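Local coordinates for protein transcription factor SPN1 (PDB 3NFQ) that regulates transcription by RNA polymerase II and may act both in recruiting TATA-binding protein and in the steps after recruitment, at residues L14-L19 / T71-L77; V81-L85 / L102-L106; W84-L88 / V124-Y128; F96-K100 / V134-L138. All coordinates share one frame; numbering follows the deposited sequence.

Contact 1: L14-L19 / T71-L77; sequences LDEKIL and TILDNNL
Asp15 faces Thr71 with CA atoms 6.0 Å apart, where an early part of helix 10-42 passes the last turn of helix 69-74 and the chain leading out of it at Asn75. The contact joins the long N-terminal helix of this all-helical central domain to the rest of the helical bundle. Ile18 carries most of the packing. Its CG1 branch lies 3.7 Å from Thr71 CG2 and also meets Ile72 CG1. The other branch, anti to the backbone N, points to the far end of the second segment: Ile18 CG2 sits 3.7 Å from Asn75 CB and close to the CB of Leu77, so one isoleucine spans the helix and the turn after it. Thr71 answers with its methyl, placed anti to the backbone N (CG2) while OG1 lies beside that N. The methyl touches both backbone and side chain of helix 10-42, with Thr71 CG2 3.5 Å from Leu14 O, an oxygen that already accepts a hydrogen bond from Ile18 N, and 3.4 Å from Asp15 OD1. Leu19 closes the flank, its CD2 3.8 Å from Asn75 CB. Beyond the two segments, Lys22 NZ donates to Asn75 O, and Leu77 packs on along helix 10-42 against Leu21 and Met25 and on Leu63 of helix 51-63. On the partly exposed side, a water bridges the polar ends, donating to Asp15 OD1 at 2.7 Å and hydrogen-bonded to Thr71 OG1 at 3.2 Å.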
loop_
_atom_site.group_PDB
_atom_site.type_symbol
_atom_site.label_atom_id
_atom_site.label_comp_id
_atom_site.label_asym_id
_atom_site.label_seq_id
_atom_site.Cartn_x
_atom_site.Cartn_y
_atom_site.Cartn_z
ATOM N N LEU A 14 6.119 -14.047 -13.993
ATOM C CA LEU A 14 6.312 -12.947 -13.051
ATOM C C LEU A 14 5.011 -12.155 -12.917
ATOM O O LEU A 14 4.561 -11.884 -11.801
ATOM C CB LEU A 14 7.427 -12.018 -13.528
ATOM C CG LEU A 14 8.857 -12.549 -13.616
ATOM C CD1 LEU A 14 9.737 -11.403 -14.120
ATOM C CD2 LEU A 14 9.344 -13.058 -12.292
ATOM N N ASP A 15 4.409 -11.809 -14.050
ATOM C CA ASP A 15 3.105 -11.137 -14.060
ATOM C C ASP A 15 2.056 -11.841 -13.201
ATOM O O ASP A 15 1.449 -11.232 -12.326
ATOM C CB ASP A 15 2.577 -10.995 -15.477
ATOM C CG ASP A 15 3.275 -9.928 -16.242
ATOM O OD1 ASP A 15 4.282 -9.364 -15.746
ATOM O OD2 ASP A 15 2.805 -9.634 -17.362
ATOM N N GLU A 16 1.868 -13.132 -13.435
ATOM C CA GLU A 16 0.898 -13.909 -12.703
ATOM C C GLU A 16 1.230 -13.973 -11.216
ATOM O O GLU A 16 0.336 -14.023 -10.369
ATOM C CB GLU A 16 0.770 -15.321 -13.324
ATOM C CG GLU A 16 0.578 -16.451 -12.287
ATOM C CD GLU A 16 0.673 -17.881 -12.874
ATOM O OE1 GLU A 16 1.276 -18.085 -13.980
ATOM O OE2 GLU A 16 0.156 -18.822 -12.197
ATOM N N LYS A 17 2.508 -13.995 -10.896
ATOM C CA LYS A 17 2.927 -14.029 -9.506
ATOM C C LYS A 17 2.592 -12.686 -8.805
ATOM O O LYS A 17 2.104 -12.690 -7.676
ATOM C CB LYS A 17 4.412 -14.383 -9.423
ATOM C CG LYS A 17 5.009 -14.374 -8.021
ATOM C CD LYS A 17 5.188 -12.943 -7.468
ATOM C CE LYS A 17 5.569 -12.865 -5.955
ATOM N NZ LYS A 17 4.636 -13.485 -4.967
ATOM N N ILE A 18 2.796 -11.564 -9.499
ATOM C CA ILE A 18 2.443 -10.230 -8.954
ATOM C C ILE A 18 0.926 -10.056 -8.930
ATOM O O ILE A 18 0.385 -9.443 -8.024
ATOM C CB ILE A 18 3.119 -9.063 -9.717
ATOM C CG1 ILE A 18 4.481 -8.692 -9.125
ATOM C CG2 ILE A 18 2.312 -7.783 -9.597
ATOM C CD1 ILE A 18 5.389 -9.848 -8.703
ATOM N N LEU A 19 0.234 -10.597 -9.931
ATOM C CA LEU A 19 -1.233 -10.484 -9.964
ATOM C C LEU A 19 -1.960 -11.280 -8.865
ATOM O O LEU A 19 -2.996 -10.831 -8.358
ATOM C CB LEU A 19 -1.786 -10.734 -11.391
ATOM C CG LEU A 19 -1.382 -9.697 -12.434
ATOM C CD1 LEU A 19 -1.484 -10.244 -13.898
ATOM C CD2 LEU A 19 -2.085 -8.324 -12.297
ATOM N N THR A 71 7.725 -5.516 -13.058
ATOM C CA THR A 71 6.492 -6.309 -12.973
ATOM C C THR A 71 5.469 -5.688 -11.999
ATOM O O THR A 71 4.267 -5.648 -12.287
ATOM C CB THR A 71 6.735 -7.735 -12.447
ATOM O OG1 THR A 71 7.895 -8.324 -13.077
ATOM C CG2 THR A 71 5.496 -8.585 -12.709
ATOM N N ILE A 72 5.976 -5.242 -10.844
ATOM C CA ILE A 72 5.165 -4.543 -9.816
ATOM C C ILE A 72 4.525 -3.342 -10.461
ATOM O O ILE A 72 3.302 -3.163 -10.375
ATOM C CB ILE A 72 6.067 -4.082 -8.635
ATOM C CG1 ILE A 72 6.462 -5.304 -7.847
ATOM C CG2 ILE A 72 5.348 -3.032 -7.726
ATOM C CD1 ILE A 72 7.738 -5.137 -6.976
ATOM N N LEU A 73 5.331 -2.526 -11.119
ATOM C CA LEU A 73 4.787 -1.278 -11.694
ATOM C C LEU A 73 3.879 -1.539 -12.889
ATOM O O LEU A 73 2.833 -0.887 -13.057
ATOM C CB LEU A 73 5.929 -0.308 -12.074
ATOM C CG LEU A 73 6.676 0.268 -10.868
ATOM C CD1 LEU A 73 7.898 1.061 -11.303
ATOM C CD2 LEU A 73 5.810 1.158 -9.982
ATOM N N ASP A 74 4.268 -2.470 -13.746
ATOM C CA ASP A 74 3.455 -2.766 -14.941
ATOM C C ASP A 74 2.111 -3.406 -14.630
ATOM O O ASP A 74 1.162 -3.185 -15.372
ATOM C CB ASP A 74 4.226 -3.639 -15.919
ATOM C CG ASP A 74 5.371 -2.901 -16.586
ATOM O OD1 ASP A 74 5.394 -1.643 -16.601
ATOM O OD2 ASP A 74 6.276 -3.601 -17.080
ATOM N N ASN A 75 2.005 -4.185 -13.551
ATOM C CA ASN A 75 0.736 -4.838 -13.175
ATOM C C ASN A 75 -0.136 -4.116 -12.138
ATOM O O ASN A 75 -1.040 -4.727 -11.572
ATOM C CB ASN A 75 1.026 -6.254 -12.723
ATOM C CG ASN A 75 1.570 -7.086 -13.862
ATOM O OD1 ASN A 75 2.786 -7.270 -13.995
ATOM N ND2 ASN A 75 0.686 -7.476 -14.757
ATOM N N ASN A 76 0.170 -2.843 -11.872
ATOM C CA ASN A 76 -0.612 -2.000 -10.982
ATOM C C ASN A 76 -0.748 -2.601 -9.585
ATOM O O ASN A 76 -1.785 -2.458 -8.934
ATOM C CB ASN A 76 -2.009 -1.743 -11.599
ATOM C CG ASN A 76 -2.699 -0.492 -11.051
ATOM O OD1 ASN A 76 -3.918 -0.322 -11.221
ATOM N ND2 ASN A 76 -1.939 0.396 -10.431
ATOM N N LEU A 77 0.291 -3.276 -9.099
ATOM C CA LEU A 77 0.289 -3.695 -7.725
ATOM C C LEU A 77 0.151 -2.503 -6.752
ATOM O O LEU A 77 -0.382 -2.629 -5.652
ATOM C CB LEU A 77 1.555 -4.479 -7.428
ATOM C CG LEU A 77 1.658 -5.154 -6.050
ATOM C CD1 LEU A 77 0.582 -6.207 -5.812
ATOM C CD2 LEU A 77 3.064 -5.786 -5.841
HETATM O O HOH W 1 6.872 -8.925 -16.098
#

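Contact 2: V81-L85 / L102-L106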
loop_
_atom_site.group_PDB
_atom_site.type_symbol
_atom_site.label_atom_id
_atom_site.label_comp_id
_atom_site.label_asym_id
_atom_site.label_seq_id
_atom_site.Cartn_x
_atom_site.Cartn_y
_atom_site.Cartn_z
ATOM N N VAL A 81 -1.451 -1.648 -2.766
ATOM C CA VAL A 81 -0.709 -0.889 -1.721
ATOM C C VAL A 81 -1.500 0.305 -1.302
ATOM O O VAL A 81 -1.674 0.590 -0.117
ATOM C CB VAL A 81 0.696 -0.461 -2.218
ATOM C CG1 VAL A 81 1.413 0.477 -1.178
ATOM C CG2 VAL A 81 1.509 -1.704 -2.545
ATOM N N ARG A 82 -2.079 0.989 -2.277
ATOM C CA ARG A 82 -2.874 2.125 -1.961
ATOM C C ARG A 82 -4.075 1.752 -1.140
ATOM O O ARG A 82 -4.461 2.489 -0.228
ATOM C CB ARG A 82 -3.354 2.725 -3.286
ATOM C CG ARG A 82 -4.294 3.862 -3.103
ATOM C CD ARG A 82 -5.225 3.793 -4.296
ATOM N NE ARG A 82 -6.486 3.327 -3.885
ATOM C CZ ARG A 82 -7.461 2.803 -4.626
ATOM N NH1 ARG A 82 -7.404 2.555 -5.933
ATOM N NH2 ARG A 82 -8.548 2.493 -3.954
ATOM N N ILE A 83 -4.706 0.621 -1.463
ATOM C CA ILE A 83 -5.887 0.189 -0.656
ATOM C C ILE A 83 -5.507 -0.085 0.820
ATOM O O ILE A 83 -6.256 0.237 1.750
ATOM C CB ILE A 83 -6.510 -1.084 -1.282
ATOM C CG1 ILE A 83 -7.287 -0.666 -2.528
ATOM C CG2 ILE A 83 -7.545 -1.754 -0.333
ATOM C CD1 ILE A 83 -7.575 -1.881 -3.464
ATOM N N TRP A 84 -4.345 -0.708 1.042
ATOM C CA TRP A 84 -3.875 -0.846 2.424
ATOM C C TRP A 84 -3.655 0.480 3.157
ATOM O O TRP A 84 -3.955 0.579 4.337
ATOM C CB TRP A 84 -2.604 -1.713 2.494
ATOM C CG TRP A 84 -2.869 -3.145 2.286
ATOM C CD1 TRP A 84 -3.917 -3.709 1.615
ATOM C CD2 TRP A 84 -2.047 -4.214 2.724
ATOM N NE1 TRP A 84 -3.776 -5.073 1.585
ATOM C CE2 TRP A 84 -2.652 -5.411 2.284
ATOM C CE3 TRP A 84 -0.869 -4.285 3.469
ATOM C CZ2 TRP A 84 -2.136 -6.640 2.557
ATOM C CZ3 TRP A 84 -0.319 -5.540 3.727
ATOM C CH2 TRP A 84 -0.944 -6.697 3.281
ATOM N N LEU A 85 -3.188 1.520 2.460
ATOM C CA LEU A 85 -2.801 2.777 3.123
ATOM C C LEU A 85 -3.990 3.708 3.280
ATOM O O LEU A 85 -3.991 4.575 4.151
ATOM C CB LEU A 85 -1.742 3.472 2.243
ATOM C CG LEU A 85 -0.327 2.828 2.340
ATOM C CD1 LEU A 85 0.619 3.441 1.312
ATOM C CD2 LEU A 85 0.200 2.972 3.761
ATOM N N LEU A 102 5.083 -0.182 4.488
ATOM C CA LEU A 102 4.785 0.147 3.079
ATOM C C LEU A 102 5.520 1.367 2.550
ATOM O O LEU A 102 6.022 1.372 1.401
ATOM C CB LEU A 102 3.275 0.272 2.857
ATOM C CG LEU A 102 2.464 -1.019 3.044
ATOM C CD1 LEU A 102 0.959 -0.718 2.784
ATOM C CD2 LEU A 102 2.925 -2.081 2.114
ATOM N N PHE A 103 5.616 2.414 3.360
ATOM C CA PHE A 103 6.310 3.600 2.902
ATOM C C PHE A 103 7.818 3.311 2.750
ATOM O O PHE A 103 8.457 3.788 1.846
ATOM C CB PHE A 103 6.029 4.800 3.840
ATOM C CG PHE A 103 4.833 5.636 3.414
ATOM C CD1 PHE A 103 3.658 5.625 4.163
ATOM C CD2 PHE A 103 4.917 6.455 2.300
ATOM C CE1 PHE A 103 2.543 6.437 3.770
ATOM C CE2 PHE A 103 3.806 7.253 1.918
ATOM C CZ PHE A 103 2.650 7.229 2.648
ATOM N N ALA A 104 8.390 2.472 3.595
ATOM C CA ALA A 104 9.796 2.163 3.403
ATOM C C ALA A 104 10.024 1.386 2.111
ATOM O O ALA A 104 11.004 1.610 1.376
ATOM C CB ALA A 104 10.360 1.358 4.647
ATOM N N ALA A 105 9.118 0.456 1.809
ATOM C CA ALA A 105 9.183 -0.276 0.555
ATOM C C ALA A 105 8.960 0.615 -0.652
ATOM O O ALA A 105 9.640 0.433 -1.649
ATOM C CB ALA A 105 8.169 -1.460 0.575
ATOM N N LEU A 106 8.062 1.598 -0.585
ATOM C CA LEU A 106 7.808 2.503 -1.709
ATOM C C LEU A 106 8.999 3.455 -1.946
ATOM O O LEU A 106 9.192 3.963 -3.059
ATOM C CB LEU A 106 6.604 3.383 -1.459
ATOM C CG LEU A 106 5.200 2.728 -1.464
ATOM C CD1 LEU A 106 4.208 3.633 -0.810
ATOM C CD2 LEU A 106 4.803 2.400 -2.928
#
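In the core of the helical bundle that carries the TFIIS N-terminal family signature, Leu102 of helix 96-107 inserts one methyl among Val81, Trp84 and Leu85 of helix 77-85. The two short segments run roughly antiparallel at 147°, with axes 11.6 Å apart, a span bridged wholly by apolar side chains. Leu102 is extended at chi2 (180°), which carries CD1 forward to within 3.7 Å of Trp84 CB and 3.8 Å of Leu85 CG; the Val81 side chain slides past it in the opposite direction. Leu85 and Leu106 instead meet tip to tip, CD1 to CD1 at 4.2 Å. The same Leu85 CD1 stands over one face of the Phe103 ring, 4.3 Å above its plane and offset toward the rim. Cutting this leucine back to an alanine would probably open a gap between Leu102, Phe103 and Leu106 and deprive the Phe103 face of its methyl cover. Other helices enclose the pair: Trp84 lies on helix 51-63 and gives its NE1 hydrogen to Met25 O of helix 10-42, Leu85 also touches Val124 of helix 121-130, and Phe103 and Leu106 rest against helix 136-149.

Contact 3: W84-L88 / V124-Y128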
loop_
_atom_site.group_PDB
_atom_site.type_symbol
_atom_site.label_atom_id
_atom_site.label_comp_id
_atom_site.label_asym_id
_atom_site.label_seq_id
_atom_site.Cartn_x
_atom_site.Cartn_y
_atom_site.Cartn_z
ATOM N N TRP A 84 -4.345 -0.708 1.042
ATOM C CA TRP A 84 -3.875 -0.846 2.424
ATOM C C TRP A 84 -3.655 0.480 3.157
ATOM O O TRP A 84 -3.955 0.579 4.337
ATOM C CB TRP A 84 -2.604 -1.713 2.494
ATOM C CG TRP A 84 -2.869 -3.145 2.286
ATOM C CD1 TRP A 84 -3.917 -3.709 1.615
ATOM C CD2 TRP A 84 -2.047 -4.214 2.724
ATOM N NE1 TRP A 84 -3.776 -5.073 1.585
ATOM C CE2 TRP A 84 -2.652 -5.411 2.284
ATOM C CE3 TRP A 84 -0.869 -4.285 3.469
ATOM C CZ2 TRP A 84 -2.136 -6.640 2.557
ATOM C CZ3 TRP A 84 -0.319 -5.540 3.727
ATOM C CH2 TRP A 84 -0.944 -6.697 3.281
ATOM N N LEU A 85 -3.188 1.520 2.460
ATOM C CA LEU A 85 -2.801 2.777 3.123
ATOM C C LEU A 85 -3.990 3.708 3.280
ATOM O O LEU A 85 -3.991 4.575 4.151
ATOM C CB LEU A 85 -1.742 3.472 2.243
ATOM C CG LEU A 85 -0.327 2.828 2.340
ATOM C CD1 LEU A 85 0.619 3.441 1.312
ATOM C CD2 LEU A 85 0.200 2.972 3.761
ATOM N N GLU A 86 -4.972 3.569 2.404
ATOM C CA GLU A 86 -5.998 4.612 2.341
ATOM C C GLU A 86 -6.834 4.703 3.598
ATOM O O GLU A 86 -7.115 3.688 4.273
ATOM C CB GLU A 86 -6.892 4.434 1.083
ATOM C CG GLU A 86 -7.990 3.461 1.207
ATOM C CD GLU A 86 -8.625 3.072 -0.153
ATOM O OE1 GLU A 86 -8.432 3.797 -1.133
ATOM O OE2 GLU A 86 -9.326 2.037 -0.223
ATOM N N PRO A 87 -7.255 5.933 3.936
ATOM C CA PRO A 87 -8.059 6.123 5.119
ATOM C C PRO A 87 -9.439 5.579 4.909
ATOM O O PRO A 87 -9.958 5.575 3.779
ATOM C CB PRO A 87 -8.126 7.660 5.295
ATOM C CG PRO A 87 -7.769 8.201 4.002
ATOM C CD PRO A 87 -6.884 7.207 3.290
ATOM N N LEU A 88 -10.061 5.188 6.008
ATOM C CA LEU A 88 -11.450 4.770 5.952
ATOM C C LEU A 88 -12.235 6.076 5.959
ATOM O O LEU A 88 -11.667 7.137 6.198
ATOM C CB LEU A 88 -11.823 3.976 7.197
ATOM C CG LEU A 88 -11.019 2.659 7.422
ATOM C CD1 LEU A 88 -11.603 2.002 8.645
ATOM C CD2 LEU A 88 -11.204 1.777 6.276
ATOM N N VAL A 124 -3.713 9.384 -2.144
ATOM C CA VAL A 124 -3.540 8.805 -0.785
ATOM C C VAL A 124 -2.224 9.305 -0.122
ATOM O O VAL A 124 -2.224 9.737 1.034
ATOM C CB VAL A 124 -3.653 7.269 -0.820
ATOM C CG1 VAL A 124 -3.334 6.719 0.587
ATOM C CG2 VAL A 124 -5.155 6.835 -1.170
ATOM N N VAL A 125 -1.136 9.335 -0.882
ATOM C CA VAL A 125 0.144 9.835 -0.343
ATOM C C VAL A 125 0.011 11.334 -0.015
ATOM O O VAL A 125 0.498 11.814 1.035
ATOM C CB VAL A 125 1.348 9.503 -1.295
ATOM C CG1 VAL A 125 2.678 10.151 -0.799
ATOM C CG2 VAL A 125 1.515 8.001 -1.378
ATOM N N ILE A 126 -0.698 12.082 -0.857
ATOM C CA ILE A 126 -0.965 13.482 -0.524
ATOM C C ILE A 126 -1.722 13.592 0.817
ATOM O O ILE A 126 -1.382 14.414 1.673
ATOM C CB ILE A 126 -1.718 14.209 -1.685
ATOM C CG1 ILE A 126 -0.763 14.386 -2.880
ATOM C CG2 ILE A 126 -2.268 15.595 -1.199
ATOM C CD1 ILE A 126 -1.393 14.765 -4.200
ATOM N N PHE A 127 -2.747 12.759 1.016
ATOM C CA PHE A 127 -3.497 12.750 2.250
ATOM C C PHE A 127 -2.556 12.525 3.469
ATOM O O PHE A 127 -2.698 13.146 4.538
ATOM C CB PHE A 127 -4.573 11.625 2.192
ATOM C CG PHE A 127 -5.247 11.367 3.517
ATOM C CD1 PHE A 127 -6.397 12.057 3.910
ATOM C CD2 PHE A 127 -4.714 10.453 4.405
ATOM C CE1 PHE A 127 -6.997 11.833 5.179
ATOM C CE2 PHE A 127 -5.325 10.229 5.641
ATOM C CZ PHE A 127 -6.432 10.890 6.030
ATOM N N TYR A 128 -1.561 11.668 3.292
ATOM C CA TYR A 128 -0.603 11.409 4.405
ATOM C C TYR A 128 0.219 12.689 4.759
ATOM O O TYR A 128 0.623 12.882 5.915
ATOM C CB TYR A 128 0.326 10.270 4.029
ATOM C CG TYR A 128 -0.248 8.940 4.509
ATOM C CD1 TYR A 128 -1.283 8.335 3.803
ATOM C CD2 TYR A 128 0.233 8.295 5.664
ATOM C CE1 TYR A 128 -1.846 7.093 4.228
ATOM C CE2 TYR A 128 -0.317 7.037 6.088
ATOM C CZ TYR A 128 -1.372 6.455 5.345
ATOM O OH TYR A 128 -1.983 5.263 5.692
#
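The hydroxyl of Tyr128 donates to Leu85 O across 2.6 Å, a short bond to the carbonyl of the last helical residue before the chain leaves helical geometry at Glu86. The donor lies in the carbonyl plane on a lone pair, with a C=O...OH angle of 127°, and the oxygen in turn lies near the plane of the tyrosine ring, at its edge. Tyr128 reaches it with chi1 at -92°, about 30° from a staggered position, a rotation that brings the hydroxyl to the carbonyl. One turn earlier on the same helix, Val124 splits its methyls between two residues: CG1 packs 3.8 Å from Glu86 CA and near Leu85 CB, while CG2 touches Glu86 CB at 3.7 Å. The Glu86 carboxylate is turned elsewhere, in a salt bridge with Arg82. Pro87 supplies the outer contact. Its CG sits 3.6 Å from the centroid of the Phe127 ring and only 12° off the ring normal, a CH-pi interaction over the middle of the face. Beyond the segments, Tyr128 packs edge-to-face with Phe103, a T-shaped pair linking helix 121-130 to helix 96-107. A tyrosine hydroxyl thus takes up a carbonyl at the end of helix 77-85 and a phenylalanine ring covers the proline that follows, fastening the exit from one helix to the side of another in this TFIIS N-terminal-like helical bundle.

Contact 4: F96-K100 / V134-L138; sequences FEIQK and VEAQL
Phe96 brings its ring up to the start of helix 136-149, with CG trans to the backbone N (chi1 -177°). Its CE1 corner meets Leu138 CD1 at 3.6 Å and Glu135 CG at 3.8 Å. Gln137 approaches differently: its NE2 comes to the ring edge, near the plane, with amide and ring 74° apart. CG of Gln137 lies between the backbone N and the carbonyl carbon (chi1 77°), which brings the amide there, and the extended Lys100 and Gln137 side chains cross at about a right angle, Lys100 CE lying 3.9 Å from Gln137 OE1. Within its own helix, Lys100 CB stands above one face of the Phe96 ring. A serine here lacks the ring, which would probably leave Leu138 CD1 and Glu135 CG without their apolar partner and open a gap between the helices. Gln99, extended beyond CG, carries OE1 alongside Leu138 CD1. A water donates to Gln99 OE1 at 2.7 Å and accepts from Glu135 N at 3.0 Å, joining the helices at the N-cap residue of the second; Gln99 NE2 is hydrogen-bonded to Pro94 O. Tyr128 of helix 121-130 packs on Gln99 and Val134, while Ile98 turns to helix 51-63, placing helix 96-107 between the two.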
loop_
_atom_site.group_PDB
_atom_site.type_symbol
_atom_site.label_atom_id
_atom_site.label_comp_id
_atom_site.label_asym_id
_atom_site.label_seq_id
_atom_site.Cartn_x
_atom_site.Cartn_y
_atom_site.Cartn_z
ATOM N N PHE A 96 0.488 1.794 12.468
ATOM C CA PHE A 96 1.766 2.378 12.228
ATOM C C PHE A 96 2.694 1.394 11.514
ATOM O O PHE A 96 3.440 1.774 10.611
ATOM C CB PHE A 96 2.439 2.782 13.559
ATOM C CG PHE A 96 3.769 3.462 13.362
ATOM C CD1 PHE A 96 3.822 4.753 12.880
ATOM C CD2 PHE A 96 4.977 2.797 13.591
ATOM C CE1 PHE A 96 5.042 5.422 12.703
ATOM C CE2 PHE A 96 6.212 3.456 13.359
ATOM C CZ PHE A 96 6.234 4.786 12.927
ATOM N N GLU A 97 2.687 0.124 11.952
ATOM C CA GLU A 97 3.555 -0.864 11.329
ATOM C C GLU A 97 3.302 -1.091 9.844
ATOM O O GLU A 97 4.245 -1.227 9.071
ATOM C CB GLU A 97 3.390 -2.212 12.059
ATOM C CG GLU A 97 3.993 -2.139 13.480
ATOM C CD GLU A 97 3.174 -1.320 14.502
ATOM O OE1 GLU A 97 1.923 -1.230 14.391
ATOM O OE2 GLU A 97 3.809 -0.806 15.451
ATOM N N ILE A 98 2.026 -1.072 9.444
ATOM C CA ILE A 98 1.681 -1.163 8.021
ATOM C C ILE A 98 2.113 0.121 7.261
ATOM O O ILE A 98 2.673 0.056 6.159
ATOM C CB ILE A 98 0.186 -1.458 7.836
ATOM C CG1 ILE A 98 -0.087 -2.947 8.021
ATOM C CG2 ILE A 98 -0.311 -0.966 6.348
ATOM C CD1 ILE A 98 -1.499 -3.229 8.358
ATOM N N GLN A 99 1.870 1.287 7.859
ATOM C CA GLN A 99 2.257 2.537 7.199
ATOM C C GLN A 99 3.759 2.577 6.993
ATOM O O GLN A 99 4.228 2.815 5.902
ATOM C CB GLN A 99 1.859 3.746 8.022
ATOM C CG GLN A 99 0.341 3.919 8.304
ATOM C CD GLN A 99 0.066 5.119 9.190
ATOM O OE1 GLN A 99 0.681 6.166 9.023
ATOM N NE2 GLN A 99 -0.871 4.989 10.121
ATOM N N LYS A 100 4.506 2.317 8.054
ATOM C CA LYS A 100 5.949 2.438 7.982
ATOM C C LYS A 100 6.567 1.389 7.050
ATOM O O LYS A 100 7.474 1.690 6.254
ATOM C CB LYS A 100 6.526 2.291 9.382
ATOM C CG LYS A 100 7.965 2.672 9.350
ATOM C CD LYS A 100 8.649 2.313 10.661
ATOM C CE LYS A 100 10.036 2.950 10.638
ATOM N NZ LYS A 100 10.580 2.919 12.018
ATOM N N VAL A 134 -1.173 11.335 11.213
ATOM C CA VAL A 134 0.040 10.667 10.717
ATOM C C VAL A 134 1.229 11.153 11.516
ATOM O O VAL A 134 1.336 12.303 11.792
ATOM C CB VAL A 134 0.246 10.957 9.207
ATOM C CG1 VAL A 134 1.529 10.325 8.663
ATOM C CG2 VAL A 134 -0.967 10.467 8.423
ATOM N N GLU A 135 2.098 10.249 11.916
ATOM C CA GLU A 135 3.332 10.601 12.589
ATOM C C GLU A 135 4.227 11.419 11.695
ATOM O O GLU A 135 4.336 11.139 10.521
ATOM C CB GLU A 135 4.035 9.309 12.962
ATOM C CG GLU A 135 3.299 8.566 14.064
ATOM C CD GLU A 135 3.067 9.457 15.317
ATOM O OE1 GLU A 135 4.060 10.050 15.811
ATOM O OE2 GLU A 135 1.907 9.580 15.772
ATOM N N ALA A 136 4.874 12.446 12.254
ATOM C CA ALA A 136 5.636 13.376 11.425
ATOM C C ALA A 136 6.620 12.713 10.548
ATOM O O ALA A 136 6.802 13.128 9.399
ATOM C CB ALA A 136 6.330 14.467 12.288
ATOM N N GLN A 137 7.307 11.663 11.028
ATOM C CA GLN A 137 8.329 11.107 10.174
ATOM C C GLN A 137 7.720 10.526 8.875
ATOM O O GLN A 137 8.330 10.601 7.826
ATOM C CB GLN A 137 9.181 10.026 10.883
ATOM C CG GLN A 137 8.406 8.749 10.943
ATOM C CD GLN A 137 8.933 7.699 11.919
ATOM O OE1 GLN A 137 9.563 6.705 11.506
ATOM N NE2 GLN A 137 8.615 7.885 13.223
ATOM N N LEU A 138 6.499 9.987 8.951
ATOM C CA LEU A 138 5.870 9.416 7.779
ATOM C C LEU A 138 5.247 10.498 6.902
ATOM O O LEU A 138 5.293 10.365 5.700
ATOM C CB LEU A 138 4.804 8.362 8.169
ATOM C CG LEU A 138 5.430 7.148 8.893
ATOM C CD1 LEU A 138 4.305 6.186 9.248
ATOM C CD2 LEU A 138 6.374 6.473 7.930
HETATM O O HOH W 2 1.404 7.362 11.373
#

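Contact 1 is set apart: its centre is about 15 Å from that of contact 2 and about 25 Å from that of contact 4, on the opposite side of the chain's centre from contacts 3 and 4. It closes along the sequence before the others open, and helix 77-85, next after helix 69-74, leads directly into them. Contacts 2, 3 and 4 have centres 9 to 11 Å apart. Contacts 2 and 3 share Trp84 and Leu85, contacts 2 and 4 share helix 96-107, and contact 4 crosses both along the chain. Packing of Leu85 against Gln99 and of Arg82 against Val124 joins these three into one interleaved core, while contact 1 ties the early part of helix 10-42 to helix 69-74 at a distance from them.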